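Local coordinates for glyoxalase-related enzyme, AraC type (Clostridium phytofermentans, PDB 3BT3), which is of unknown function but belongs to the vicinal oxygen chelate superfamily and is related to glyoxalases and bleomycin resistance proteins, at residues P25-K30 against F81-G86; E40-W45 against K106-N111; G91-M96 against D135-R140; D114-I119 against R127-T132. One frame throughout, in Å; residues are numbered along the deposited sequence.

In the fold
Contacts 1 and 3 are equivalent pairings in two sheets of the same strand order: in each the first strand lies parallel to the fourth, as in the paired βαβββ modules of the vicinal oxygen chelate fold. Both pair parallel backbones, contact 3 with a beta bulge, and both carry aromatic side chains to the second subunit; contact 3 is the more buried. They meet through Tyr27, hydrogen-bonded to Asp135, and through Phe81 against Met96. Contact 2 sets the chain leaving helix 32-41 against the last turns of helix 101-110, mainly by apolar contacts and a tyrosine laid against backbone. Contact 4, nested in the loop that contact 3 closes, ties irregular chain to strand 126-132; its outer side is polar.

Contact 1 of 4, residues P25-K30 against F81-G86; sequences PVYFTK and FHLFKG
Tyr27 turns the edge of its ring toward the face of Phe81, a T-shaped pair with centroids 6.0 Å apart and planes at 72°. Tyr27 carries its ring anti to the backbone N (chi1 -175°), which lays it alongside Leu83, both side chains pointing the same way, with Tyr27 CD2 3.7 Å from Leu83 CD2. Pro25 crosses the Phe81 side chain at about a right angle, its CG 3.5 Å from Phe81 CD1; a compact, rigid ring suits this place against the aromatic ring. The buried phenol oxygen is satisfied, since Tyr27 OH is hydrogen-bonded to Asp135 and Thr133.

The other face of the sheet carries Val26, His82, Phe28 and Phe84. The Phe28 and Phe84 rings meet at a slant, planes 32° apart, and Phe28 CE1 reaches Phe84 CB at 3.6 Å. Val26 CG1 comes to the edge of the Phe84 ring, 3.8 Å from CE2. Here flat aromatic groups serve a second purpose, because Phe95 of the second subunit packs edge-to-face with both His82 and Phe84.

Backbone bonds set this register, among them Phe84 N to Tyr27 O at 3.1 Å and Gly86 N to Thr29 O at 3.0 Å. Two parallel strands, the first joined to the last through an intervening helix and two further strands, are the hallmark of a βαβββ module of the vicinal oxygen chelate fold.

Contact 2 of 4, residues E40-W45 against K106-N111; sequences EEILGW and KYVKEN
Tyr107 holds its ring anti to the backbone N (chi1 -169°), swinging it across to the chain that leaves helix 32-41, while Ile42 sets CG2 anti to its own N and so turns that methyl to Val108. Tyr107 CD2 lies 3.3 Å from Ile42 O, and Gly44 N sits in the plane of the ring at its edge, 3.4 Å from CE2. Glycine suits this spot: its phi is positive and its backbone lies directly against the tyrosine ring edge. The contact thus brings the chain leaving helix 32-41 against the last turns of helix 101-110; two such helices flank the sheets in the vicinal oxygen chelate fold. On the buried side the Ile42 and Val108 side chains cross at about a right angle, Ile42 CG2 3.7 Å from Val108 CG1, and Leu43 lies side by side with Val108; branched aliphatics fill this side, where Leu43 and Val108 also reach Ile131. At the more exposed end, Asn111 CG comes 3.2 Å from Glu41 O, and its ND2 stands 3.3 Å above the centre of the Tyr107 ring.

Contact 3 of 4, residues G91-M96 against D135-R140; sequences GVAGFM and DGCILR
Phe95 overlaps the guanidinium of Arg140: its CE1 stands 3.8 Å above the centre of that flat group, though the ring and guanidinium planes are 59° apart. The arginine turns at chi3 (57°), its aliphatic part having passed Val92, whose CG2 is 3.9 Å from Arg140 CD. A long chain with a charged end suits this place, since it can cover apolar neighbours and still reach Glu128, with which NH2 forms a salt bridge. Between the strands the parallel pairing slips by one residue at a beta bulge: Ile138 O takes the Ala93 N-H at 2.8 Å and, weakly, that of Gly94. Beyond it Arg140 N resumes the pattern with Gly94 O, and glycine fits there because Leu139 CD2 lies 3.8 Å from Gly94 N. Ala93, with only a methyl, meets Cys137, their CB atoms 3.7 Å apart. Strand 138-144 has strand 126-132 as its other neighbour, Met96 and Leu139 rest on Phe81 of strand 81-85, and Phe95 faces strand 81-85 of the second subunit.

Contact 4 of 4, residues D114-I119 against R127-T132; sequences DQISDI and RECSIT
Ile116 touches both Cys129 and Ile131 with its CD1, the close-packed side of an antiparallel approach at the edge of the second four-stranded sheet, in the βαβββ module that ends the chain. With CG1 anti to its backbone N (chi1 161°), it brings CD1 to 3.5 Å from Cys129 SG and packs it on Ile131. Apolar groups suit this buried side, which faces helix 101-110, where Ile116 packs on His105 and Lys109. At the outer side Gln115, the centre of an inverse gamma turn, is exposed, and its OE1 merely grazes Thr132 CG2 at 3.9 Å. Ile119 CG2 lies 3.6 Å from Arg127 NH1, while the guanidinium pairs through NH2 with Asp102. Only one bridge joins the backbones, between Ile116 and Ile131, flanked by Thr132 N to Gln115 O (3.1 Å) and Ser117 N to Ser130 O (3.0 Å). After it regular pairing stops, though the chains stay close, and a serine's short hydroxyl stands in for a backbone carbonyl: Ser117 OG accepts the Ser130 N-H at 3.0 Å, nearly straight at 163°, and donates to Asp118 O at 3.2 Å.

Contact 1 of 4, residues P25-K30 against F81-G86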
loop_
_atom_site.group_PDB
_atom_site.type_symbol
_atom_site.label_atom_id
_atom_site.label_comp_id
_atom_site.label_asym_id
_atom_site.label_seq_id
_atom_site.Cartn_x
_atom_site.Cartn_y
_atom_site.Cartn_z
ATOM N N PRO A 25 -1.345 2.460 -0.276
ATOM C CA PRO A 25 -0.838 1.529 -1.289
ATOM C C PRO A 25 -1.002 2.031 -2.722
ATOM O O PRO A 25 -1.879 2.852 -3.003
ATOM C CB PRO A 25 -1.643 0.256 -1.027
ATOM C CG PRO A 25 -2.893 0.749 -0.372
ATOM C CD PRO A 25 -2.386 1.825 0.548
ATOM N N VAL A 26 -0.141 1.546 -3.617
ATOM C CA VAL A 26 -0.200 1.932 -5.024
ATOM C C VAL A 26 -0.931 0.884 -5.854
ATOM O O VAL A 26 -0.917 -0.301 -5.527
ATOM C CB VAL A 26 1.197 2.124 -5.620
ATOM C CG1 VAL A 26 1.869 3.313 -4.956
ATOM C CG2 VAL A 26 2.019 0.840 -5.458
ATOM N N TYR A 27 -1.557 1.323 -6.938
ATOM C CA TYR A 27 -2.317 0.427 -7.806
ATOM C C TYR A 27 -2.180 0.905 -9.261
ATOM O O TYR A 27 -2.413 2.073 -9.557
ATOM C CB TYR A 27 -3.776 0.463 -7.354
ATOM C CG TYR A 27 -4.707 -0.490 -8.048
ATOM C CD1 TYR A 27 -5.280 -1.562 -7.357
ATOM C CD2 TYR A 27 -5.055 -0.302 -9.387
ATOM C CE1 TYR A 27 -6.182 -2.417 -7.985
ATOM C CE2 TYR A 27 -5.949 -1.147 -10.020
ATOM C CZ TYR A 27 -6.510 -2.200 -9.317
ATOM O OH TYR A 27 -7.410 -3.023 -9.944
ATOM N N PHE A 28 -1.802 0.020 -10.170
ATOM C CA PHE A 28 -1.638 0.441 -11.556
ATOM C C PHE A 28 -2.764 -0.001 -12.479
ATOM O O PHE A 28 -3.276 -1.103 -12.358
ATOM C CB PHE A 28 -0.279 -0.043 -12.075
ATOM C CG PHE A 28 0.876 0.560 -11.338
ATOM C CD1 PHE A 28 1.359 1.818 -11.683
ATOM C CD2 PHE A 28 1.408 -0.076 -10.222
ATOM C CE1 PHE A 28 2.351 2.437 -10.916
ATOM C CE2 PHE A 28 2.391 0.530 -9.456
ATOM C CZ PHE A 28 2.865 1.791 -9.802
ATOM N N THR A 29 -3.149 0.872 -13.403
ATOM C CA THR A 29 -4.230 0.556 -14.331
ATOM C C THR A 29 -4.075 1.190 -15.707
ATOM O O THR A 29 -3.600 2.318 -15.829
ATOM C CB THR A 29 -5.613 0.982 -13.748
ATOM O OG1 THR A 29 -6.637 0.810 -14.736
ATOM C CG2 THR A 29 -5.584 2.434 -13.331
ATOM N N LYS A 30 -4.495 0.453 -16.735
ATOM C CA LYS A 30 -4.446 0.927 -18.121
ATOM C C LYS A 30 -5.663 1.795 -18.467
ATOM O O LYS A 30 -5.633 2.538 -19.439
ATOM C CB LYS A 30 -4.367 -0.253 -19.094
ATOM C CG LYS A 30 -3.081 -1.054 -18.999
ATOM C CD LYS A 30 -1.848 -0.171 -19.206
ATOM C CE LYS A 30 -1.793 0.421 -20.613
ATOM N NZ LYS A 30 -1.652 -0.629 -21.673
ATOM N N PHE A 81 -6.285 3.627 -2.207
ATOM C CA PHE A 81 -5.264 3.260 -3.186
ATOM C C PHE A 81 -4.967 4.452 -4.085
ATOM O O PHE A 81 -5.877 5.186 -4.472
ATOM C CB PHE A 81 -5.743 2.109 -4.075
ATOM C CG PHE A 81 -5.760 0.772 -3.396
ATOM C CD1 PHE A 81 -4.607 -0.007 -3.330
ATOM C CD2 PHE A 81 -6.933 0.285 -2.823
ATOM C CE1 PHE A 81 -4.621 -1.254 -2.702
ATOM C CE2 PHE A 81 -6.959 -0.957 -2.189
ATOM C CZ PHE A 81 -5.800 -1.730 -2.131
ATOM N N HIS A 82 -3.694 4.665 -4.391
ATOM C CA HIS A 82 -3.309 5.727 -5.311
ATOM C C HIS A 82 -3.376 5.003 -6.648
ATOM O O HIS A 82 -2.908 3.875 -6.747
ATOM C CB HIS A 82 -1.870 6.186 -5.082
ATOM C CG HIS A 82 -1.680 7.015 -3.852
ATOM N ND1 HIS A 82 -1.067 6.534 -2.715
ATOM C CD2 HIS A 82 -2.014 8.301 -3.589
ATOM C CE1 HIS A 82 -1.032 7.490 -1.802
ATOM N NE2 HIS A 82 -1.599 8.571 -2.308
ATOM N N LEU A 83 -3.970 5.626 -7.657
ATOM C CA LEU A 83 -4.072 5.002 -8.977
ATOM C C LEU A 83 -3.167 5.714 -9.984
ATOM O O LEU A 83 -3.251 6.935 -10.148
ATOM C CB LEU A 83 -5.519 5.047 -9.474
ATOM C CG LEU A 83 -6.593 4.502 -8.516
ATOM C CD1 LEU A 83 -7.978 4.935 -8.989
ATOM C CD2 LEU A 83 -6.507 2.992 -8.444
ATOM N N PHE A 84 -2.310 4.936 -10.645
ATOM C CA PHE A 84 -1.371 5.427 -11.654
ATOM C C PHE A 84 -1.584 4.654 -12.960
ATOM O O PHE A 84 -1.994 3.493 -12.940
ATOM C CB PHE A 84 0.076 5.194 -11.197
ATOM C CG PHE A 84 0.441 5.906 -9.933
ATOM C CD1 PHE A 84 0.738 7.268 -9.945
ATOM C CD2 PHE A 84 0.470 5.224 -8.724
ATOM C CE1 PHE A 84 1.063 7.943 -8.763
ATOM C CE2 PHE A 84 0.793 5.889 -7.541
ATOM C CZ PHE A 84 1.088 7.254 -7.562
ATOM N N LYS A 85 -1.287 5.291 -14.091
ATOM C CA LYS A 85 -1.426 4.635 -15.389
ATOM C C LYS A 85 -0.287 3.628 -15.542
ATOM O O LYS A 85 0.873 3.952 -15.280
ATOM C CB LYS A 85 -1.344 5.655 -16.525
ATOM C CG LYS A 85 -2.284 5.361 -17.679
ATOM C CD LYS A 85 -1.582 5.361 -19.028
ATOM C CE LYS A 85 -1.113 6.737 -19.430
ATOM N NZ LYS A 85 -2.252 7.683 -19.496
ATOM N N GLY A 86 -0.616 2.406 -15.956
ATOM C CA GLY A 86 0.406 1.393 -16.141
ATOM C C GLY A 86 -0.140 -0.020 -16.184
ATOM O O GLY A 86 -1.347 -0.227 -16.078
#

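Contact 2 of 4, residues E40-W45 against K106-N111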
loop_
_atom_site.group_PDB
_atom_site.type_symbol
_atom_site.label_atom_id
_atom_site.label_comp_id
_atom_site.label_asym_id
_atom_site.label_seq_id
_atom_site.Cartn_x
_atom_site.Cartn_y
_atom_site.Cartn_z
ATOM N N GLU A 40 -16.339 1.427 -7.241
ATOM C CA GLU A 40 -17.601 2.035 -6.825
ATOM C C GLU A 40 -18.770 1.047 -6.873
ATOM O O GLU A 40 -19.497 0.876 -5.888
ATOM C CB GLU A 40 -17.932 3.259 -7.705
ATOM C CG GLU A 40 -17.145 4.531 -7.370
ATOM C CD GLU A 40 -17.366 5.677 -8.378
ATOM O OE1 GLU A 40 -16.910 6.819 -8.112
ATOM O OE2 GLU A 40 -17.984 5.441 -9.440
ATOM N N GLU A 41 -18.936 0.385 -8.009
ATOM C CA GLU A 41 -20.044 -0.543 -8.186
ATOM C C GLU A 41 -19.969 -1.856 -7.432
ATOM O O GLU A 41 -20.994 -2.380 -7.012
ATOM C CB GLU A 41 -20.237 -0.843 -9.671
ATOM C CG GLU A 41 -20.625 0.364 -10.498
ATOM C CD GLU A 41 -20.654 0.056 -11.984
ATOM O OE1 GLU A 41 -21.300 -0.948 -12.361
ATOM O OE2 GLU A 41 -20.032 0.811 -12.768
ATOM N N ILE A 42 -18.769 -2.392 -7.255
ATOM C CA ILE A 42 -18.634 -3.667 -6.581
ATOM C C ILE A 42 -18.281 -3.598 -5.104
ATOM O O ILE A 42 -18.884 -4.301 -4.291
ATOM C CB ILE A 42 -17.598 -4.548 -7.286
ATOM C CG1 ILE A 42 -17.917 -4.635 -8.785
ATOM C CG2 ILE A 42 -17.568 -5.920 -6.647
ATOM C CD1 ILE A 42 -19.375 -4.921 -9.108
ATOM N N LEU A 43 -17.314 -2.765 -4.742
ATOM C CA LEU A 43 -16.922 -2.672 -3.346
ATOM C C LEU A 43 -17.614 -1.547 -2.590
ATOM O O LEU A 43 -17.500 -1.456 -1.368
ATOM C CB LEU A 43 -15.407 -2.501 -3.229
ATOM C CG LEU A 43 -14.541 -3.685 -3.658
ATOM C CD1 LEU A 43 -13.094 -3.410 -3.249
ATOM C CD2 LEU A 43 -15.046 -4.978 -3.009
ATOM N N GLY A 44 -18.325 -0.685 -3.312
ATOM C CA GLY A 44 -19.009 0.417 -2.659
ATOM C C GLY A 44 -18.082 1.530 -2.197
ATOM O O GLY A 44 -18.398 2.261 -1.262
ATOM N N TRP A 45 -16.930 1.657 -2.847
ATOM C CA TRP A 45 -15.968 2.701 -2.510
ATOM C C TRP A 45 -16.236 3.974 -3.323
ATOM O O TRP A 45 -17.158 4.029 -4.129
ATOM C CB TRP A 45 -14.548 2.215 -2.803
ATOM C CG TRP A 45 -14.030 1.196 -1.849
ATOM C CD1 TRP A 45 -14.752 0.236 -1.193
ATOM C CD2 TRP A 45 -12.659 0.981 -1.491
ATOM N NE1 TRP A 45 -13.913 -0.560 -0.453
ATOM C CE2 TRP A 45 -12.623 -0.127 -0.620
ATOM C CE3 TRP A 45 -11.455 1.619 -1.825
ATOM C CZ2 TRP A 45 -11.432 -0.616 -0.081
ATOM C CZ3 TRP A 45 -10.272 1.135 -1.290
ATOM C CH2 TRP A 45 -10.270 0.026 -0.425
ATOM N N LYS A 106 -21.270 -10.596 0.747
ATOM C CA LYS A 106 -22.646 -10.500 0.294
ATOM C C LYS A 106 -22.837 -9.269 -0.595
ATOM O O LYS A 106 -23.551 -9.323 -1.605
ATOM C CB LYS A 106 -23.576 -10.435 1.503
ATOM C CG LYS A 106 -25.050 -10.318 1.174
ATOM C CD LYS A 106 -25.880 -10.601 2.422
ATOM C CE LYS A 106 -27.370 -10.392 2.193
ATOM N NZ LYS A 106 -27.719 -8.946 2.043
ATOM N N TYR A 107 -22.192 -8.165 -0.224
ATOM C CA TYR A 107 -22.295 -6.937 -1.005
ATOM C C TYR A 107 -21.733 -7.154 -2.408
ATOM O O TYR A 107 -22.375 -6.828 -3.402
ATOM C CB TYR A 107 -21.527 -5.814 -0.320
ATOM C CG TYR A 107 -21.782 -4.450 -0.911
ATOM C CD1 TYR A 107 -23.013 -3.818 -0.739
ATOM C CD2 TYR A 107 -20.781 -3.771 -1.610
ATOM C CE1 TYR A 107 -23.242 -2.543 -1.238
ATOM C CE2 TYR A 107 -21.000 -2.494 -2.115
ATOM C CZ TYR A 107 -22.232 -1.883 -1.923
ATOM O OH TYR A 107 -22.450 -0.603 -2.386
ATOM N N VAL A 108 -20.523 -7.705 -2.473
ATOM C CA VAL A 108 -19.870 -7.982 -3.742
ATOM C C VAL A 108 -20.757 -8.908 -4.574
ATOM O O VAL A 108 -21.111 -8.585 -5.712
ATOM C CB VAL A 108 -18.479 -8.645 -3.524
ATOM C CG1 VAL A 108 -17.896 -9.100 -4.849
ATOM C CG2 VAL A 108 -17.529 -7.658 -2.854
ATOM N N LYS A 109 -21.122 -10.056 -4.006
ATOM C CA LYS A 109 -21.978 -10.998 -4.723
ATOM C C LYS A 109 -23.272 -10.328 -5.169
ATOM O O LYS A 109 -23.709 -10.494 -6.304
ATOM C CB LYS A 109 -22.301 -12.217 -3.850
ATOM C CG LYS A 109 -21.317 -13.384 -4.003
ATOM C CD LYS A 109 -21.260 -13.863 -5.451
ATOM C CE LYS A 109 -21.075 -15.373 -5.555
ATOM N NZ LYS A 109 -19.757 -15.855 -5.037
ATOM N N GLU A 110 -23.877 -9.561 -4.270
ATOM C CA GLU A 110 -25.121 -8.874 -4.579
ATOM C C GLU A 110 -24.965 -7.917 -5.742
ATOM O O GLU A 110 -25.926 -7.674 -6.479
ATOM C CB GLU A 110 -25.633 -8.109 -3.358
ATOM C CG GLU A 110 -26.897 -8.697 -2.769
ATOM C CD GLU A 110 -26.690 -10.093 -2.196
ATOM O OE1 GLU A 110 -26.083 -10.948 -2.888
ATOM O OE2 GLU A 110 -27.140 -10.334 -1.051
ATOM N N ASN A 111 -23.765 -7.370 -5.911
ATOM C CA ASN A 111 -23.540 -6.440 -7.004
ATOM C C ASN A 111 -23.099 -7.096 -8.304
ATOM O O ASN A 111 -22.637 -6.422 -9.221
ATOM C CB ASN A 111 -22.567 -5.345 -6.580
ATOM C CG ASN A 111 -23.241 -4.285 -5.729
ATOM O OD1 ASN A 111 -24.215 -3.659 -6.160
ATOM N ND2 ASN A 111 -22.732 -4.075 -4.518
#

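Contact 3 of 4, residues G91-M96 against D135-R140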
loop_
_atom_site.group_PDB
_atom_site.type_symbol
_atom_site.label_atom_id
_atom_site.label_comp_id
_atom_site.label_asym_id
_atom_site.label_seq_id
_atom_site.Cartn_x
_atom_site.Cartn_y
_atom_site.Cartn_z
ATOM N N GLY A 91 -0.981 -10.531 -9.328
ATOM C CA GLY A 91 -0.794 -11.091 -8.004
ATOM C C GLY A 91 -1.500 -10.220 -6.977
ATOM O O GLY A 91 -2.432 -9.481 -7.315
ATOM N N VAL A 92 -1.049 -10.299 -5.730
ATOM C CA VAL A 92 -1.633 -9.539 -4.636
ATOM C C VAL A 92 -1.270 -8.058 -4.654
ATOM O O VAL A 92 -0.096 -7.694 -4.687
ATOM C CB VAL A 92 -1.209 -10.135 -3.272
ATOM C CG1 VAL A 92 -1.667 -9.219 -2.150
ATOM C CG2 VAL A 92 -1.803 -11.534 -3.102
ATOM N N ALA A 93 -2.291 -7.210 -4.609
ATOM C CA ALA A 93 -2.097 -5.767 -4.624
ATOM C C ALA A 93 -2.587 -5.108 -3.346
ATOM O O ALA A 93 -2.312 -3.941 -3.111
ATOM C CB ALA A 93 -2.827 -5.155 -5.817
ATOM N N GLY A 94 -3.328 -5.851 -2.530
ATOM C CA GLY A 94 -3.860 -5.301 -1.296
ATOM C C GLY A 94 -4.048 -6.339 -0.203
ATOM O O GLY A 94 -4.393 -7.493 -0.464
ATOM N N PHE A 95 -3.823 -5.916 1.034
ATOM C CA PHE A 95 -3.934 -6.788 2.194
ATOM C C PHE A 95 -4.556 -5.948 3.289
ATOM O O PHE A 95 -3.848 -5.354 4.091
ATOM C CB PHE A 95 -2.534 -7.249 2.610
ATOM C CG PHE A 95 -2.526 -8.178 3.786
ATOM C CD1 PHE A 95 -3.218 -9.386 3.741
ATOM C CD2 PHE A 95 -1.812 -7.855 4.934
ATOM C CE1 PHE A 95 -3.201 -10.264 4.820
ATOM C CE2 PHE A 95 -1.785 -8.727 6.024
ATOM C CZ PHE A 95 -2.483 -9.939 5.965
ATOM N N MET A 96 -5.879 -5.889 3.333
ATOM C CA MET A 96 -6.520 -5.041 4.322
ATOM C C MET A 96 -7.421 -5.689 5.368
ATOM O O MET A 96 -8.194 -6.600 5.084
ATOM C CB MET A 96 -7.245 -3.878 3.610
ATOM C CG MET A 96 -8.285 -4.232 2.544
ATOM S SD MET A 96 -8.795 -2.772 1.497
ATOM C CE MET A 96 -8.053 -3.208 0.013
ATOM N N ASP A 135 -9.166 -5.363 -13.107
ATOM C CA ASP A 135 -7.861 -5.264 -13.744
ATOM C C ASP A 135 -7.038 -6.533 -13.597
ATOM O O ASP A 135 -5.960 -6.641 -14.168
ATOM C CB ASP A 135 -7.092 -4.082 -13.154
ATOM C CG ASP A 135 -7.796 -2.762 -13.391
ATOM O OD1 ASP A 135 -8.137 -2.063 -12.412
ATOM O OD2 ASP A 135 -8.016 -2.429 -14.572
ATOM N N GLY A 136 -7.540 -7.484 -12.815
ATOM C CA GLY A 136 -6.818 -8.727 -12.622
ATOM C C GLY A 136 -6.048 -8.889 -11.317
ATOM O O GLY A 136 -5.678 -10.008 -10.980
ATOM N N CYS A 137 -5.804 -7.806 -10.581
ATOM C CA CYS A 137 -5.069 -7.907 -9.320
ATOM C C CYS A 137 -5.917 -8.590 -8.277
ATOM O O CYS A 137 -7.148 -8.647 -8.387
ATOM C CB CYS A 137 -4.702 -6.542 -8.734
ATOM S SG CYS A 137 -4.547 -5.206 -9.872
ATOM N N ILE A 138 -5.237 -9.062 -7.239
ATOM C CA ILE A 138 -5.874 -9.733 -6.126
ATOM C C ILE A 138 -5.912 -8.830 -4.902
ATOM O O ILE A 138 -4.910 -8.202 -4.548
ATOM C CB ILE A 138 -5.106 -11.022 -5.724
ATOM C CG1 ILE A 138 -5.020 -11.990 -6.909
ATOM C CG2 ILE A 138 -5.772 -11.663 -4.523
ATOM C CD1 ILE A 138 -6.356 -12.328 -7.540
ATOM N N LEU A 139 -7.069 -8.770 -4.255
ATOM C CA LEU A 139 -7.209 -7.991 -3.037
ATOM C C LEU A 139 -7.587 -8.962 -1.935
ATOM O O LEU A 139 -8.586 -9.683 -2.046
ATOM C CB LEU A 139 -8.307 -6.936 -3.166
ATOM C CG LEU A 139 -8.129 -5.839 -4.204
ATOM C CD1 LEU A 139 -9.254 -4.834 -4.065
ATOM C CD2 LEU A 139 -6.775 -5.164 -4.009
ATOM N N ARG A 140 -6.790 -8.977 -0.873
ATOM C CA ARG A 140 -7.059 -9.855 0.257
ATOM C C ARG A 140 -7.751 -9.088 1.377
ATOM O O ARG A 140 -7.329 -8.002 1.765
ATOM C CB ARG A 140 -5.757 -10.477 0.764
ATOM C CG ARG A 140 -5.093 -11.407 -0.253
ATOM C CD ARG A 140 -3.792 -11.998 0.267
ATOM N NE ARG A 140 -3.993 -12.716 1.518
ATOM C CZ ARG A 140 -3.012 -13.226 2.258
ATOM N NH1 ARG A 140 -1.750 -13.104 1.874
ATOM N NH2 ARG A 140 -3.292 -13.860 3.388
HETATM O O HOH W 1 -3.395 -11.450 -10.399
#

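Contact 4 of 4, residues D114-I119 against R127-T132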
loop_
_atom_site.group_PDB
_atom_site.type_symbol
_atom_site.label_atom_id
_atom_site.label_comp_id
_atom_site.label_asym_id
_atom_site.label_seq_id
_atom_site.Cartn_x
_atom_site.Cartn_y
_atom_site.Cartn_z
ATOM N N ASP A 114 -18.670 -12.153 -9.451
ATOM C CA ASP A 114 -18.520 -13.541 -9.034
ATOM C C ASP A 114 -17.102 -14.002 -8.767
ATOM O O ASP A 114 -16.900 -15.108 -8.269
ATOM C CB ASP A 114 -19.165 -14.484 -10.055
ATOM C CG ASP A 114 -20.655 -14.650 -9.821
ATOM O OD1 ASP A 114 -21.043 -14.815 -8.638
ATOM O OD2 ASP A 114 -21.436 -14.623 -10.804
ATOM N N GLN A 115 -16.124 -13.162 -9.095
ATOM C CA GLN A 115 -14.731 -13.510 -8.871
ATOM C C GLN A 115 -14.288 -13.086 -7.472
ATOM O O GLN A 115 -13.454 -12.191 -7.297
ATOM C CB GLN A 115 -13.845 -12.856 -9.926
ATOM C CG GLN A 115 -14.232 -13.185 -11.351
ATOM C CD GLN A 115 -13.291 -12.539 -12.347
ATOM O OE1 GLN A 115 -12.119 -12.904 -12.432
ATOM N NE2 GLN A 115 -13.796 -11.564 -13.101
ATOM N N ILE A 116 -14.877 -13.743 -6.483
ATOM C CA ILE A 116 -14.602 -13.521 -5.071
ATOM C C ILE A 116 -14.552 -14.928 -4.474
ATOM O O ILE A 116 -15.482 -15.706 -4.645
ATOM C CB ILE A 116 -15.743 -12.710 -4.403
ATOM C CG1 ILE A 116 -15.711 -12.871 -2.882
ATOM C CG2 ILE A 116 -17.086 -13.191 -4.906
ATOM C CD1 ILE A 116 -14.489 -12.316 -2.223
ATOM N N SER A 117 -13.461 -15.263 -3.801
ATOM C CA SER A 117 -13.325 -16.583 -3.197
ATOM C C SER A 117 -14.251 -16.684 -1.996
ATOM O O SER A 117 -14.773 -15.677 -1.525
ATOM C CB SER A 117 -11.887 -16.808 -2.722
ATOM O OG SER A 117 -11.641 -16.069 -1.541
ATOM N N ASP A 118 -14.463 -17.900 -1.507
ATOM C CA ASP A 118 -15.302 -18.088 -0.332
ATOM C C ASP A 118 -14.517 -17.615 0.891
ATOM O O ASP A 118 -13.296 -17.484 0.842
ATOM C CB ASP A 118 -15.676 -19.569 -0.160
ATOM C CG ASP A 118 -16.819 -20.008 -1.079
ATOM O OD1 ASP A 118 -17.959 -19.513 -0.908
ATOM O OD2 ASP A 118 -16.575 -20.852 -1.972
ATOM N N ILE A 119 -15.225 -17.336 1.978
ATOM C CA ILE A 119 -14.591 -16.912 3.219
ATOM C C ILE A 119 -14.057 -18.153 3.938
ATOM O O ILE A 119 -14.763 -19.148 4.082
ATOM C CB ILE A 119 -15.599 -16.205 4.144
ATOM C CG1 ILE A 119 -16.034 -14.876 3.521
ATOM C CG2 ILE A 119 -14.979 -15.989 5.528
ATOM C CD1 ILE A 119 -16.996 -14.071 4.378
ATOM N N ARG A 127 -10.466 -14.703 9.492
ATOM C CA ARG A 127 -11.239 -15.222 8.384
ATOM C C ARG A 127 -10.881 -14.322 7.207
ATOM O O ARG A 127 -10.720 -13.113 7.363
ATOM C CB ARG A 127 -12.737 -15.177 8.689
ATOM C CG ARG A 127 -13.169 -16.199 9.735
ATOM C CD ARG A 127 -14.613 -16.615 9.532
ATOM N NE ARG A 127 -15.516 -15.500 9.748
ATOM C CZ ARG A 127 -16.723 -15.392 9.205
ATOM N NH1 ARG A 127 -17.191 -16.338 8.397
ATOM N NH2 ARG A 127 -17.458 -14.320 9.465
ATOM N N GLU A 128 -10.724 -14.908 6.031
ATOM C CA GLU A 128 -10.374 -14.108 4.882
ATOM C C GLU A 128 -11.007 -14.595 3.591
ATOM O O GLU A 128 -11.602 -15.669 3.531
ATOM C CB GLU A 128 -8.849 -14.052 4.739
ATOM C CG GLU A 128 -8.257 -14.820 3.572
ATOM C CD GLU A 128 -6.829 -14.373 3.250
ATOM O OE1 GLU A 128 -5.981 -14.377 4.170
ATOM O OE2 GLU A 128 -6.557 -14.018 2.079
ATOM N N CYS A 129 -10.898 -13.754 2.572
ATOM C CA CYS A 129 -11.384 -14.057 1.240
ATOM C C CYS A 129 -10.679 -13.054 0.344
ATOM O O CYS A 129 -10.364 -11.945 0.775
ATOM C CB CYS A 129 -12.906 -13.896 1.134
ATOM S SG CYS A 129 -13.513 -12.199 1.131
ATOM N N SER A 130 -10.395 -13.453 -0.885
ATOM C CA SER A 130 -9.734 -12.552 -1.803
ATOM C C SER A 130 -10.646 -12.248 -2.987
ATOM O O SER A 130 -11.491 -13.057 -3.365
ATOM C CB SER A 130 -8.390 -13.139 -2.253
ATOM O OG SER A 130 -8.535 -14.444 -2.769
ATOM N N ILE A 131 -10.483 -11.058 -3.547
ATOM C CA ILE A 131 -11.296 -10.619 -4.667
ATOM C C ILE A 131 -10.374 -10.288 -5.820
ATOM O O ILE A 131 -9.291 -9.755 -5.614
ATOM C CB ILE A 131 -12.092 -9.350 -4.299
ATOM C CG1 ILE A 131 -12.894 -9.615 -3.025
ATOM C CG2 ILE A 131 -13.017 -8.937 -5.445
ATOM C CD1 ILE A 131 -13.728 -8.441 -2.559
ATOM N N THR A 132 -10.801 -10.623 -7.030
ATOM C CA THR A 132 -10.030 -10.316 -8.218
ATOM C C THR A 132 -10.678 -9.056 -8.778
ATOM O O THR A 132 -11.894 -9.024 -8.954
ATOM C CB THR A 132 -10.138 -11.436 -9.253
ATOM O OG1 THR A 132 -9.658 -12.661 -8.685
ATOM C CG2 THR A 132 -9.318 -11.089 -10.489
#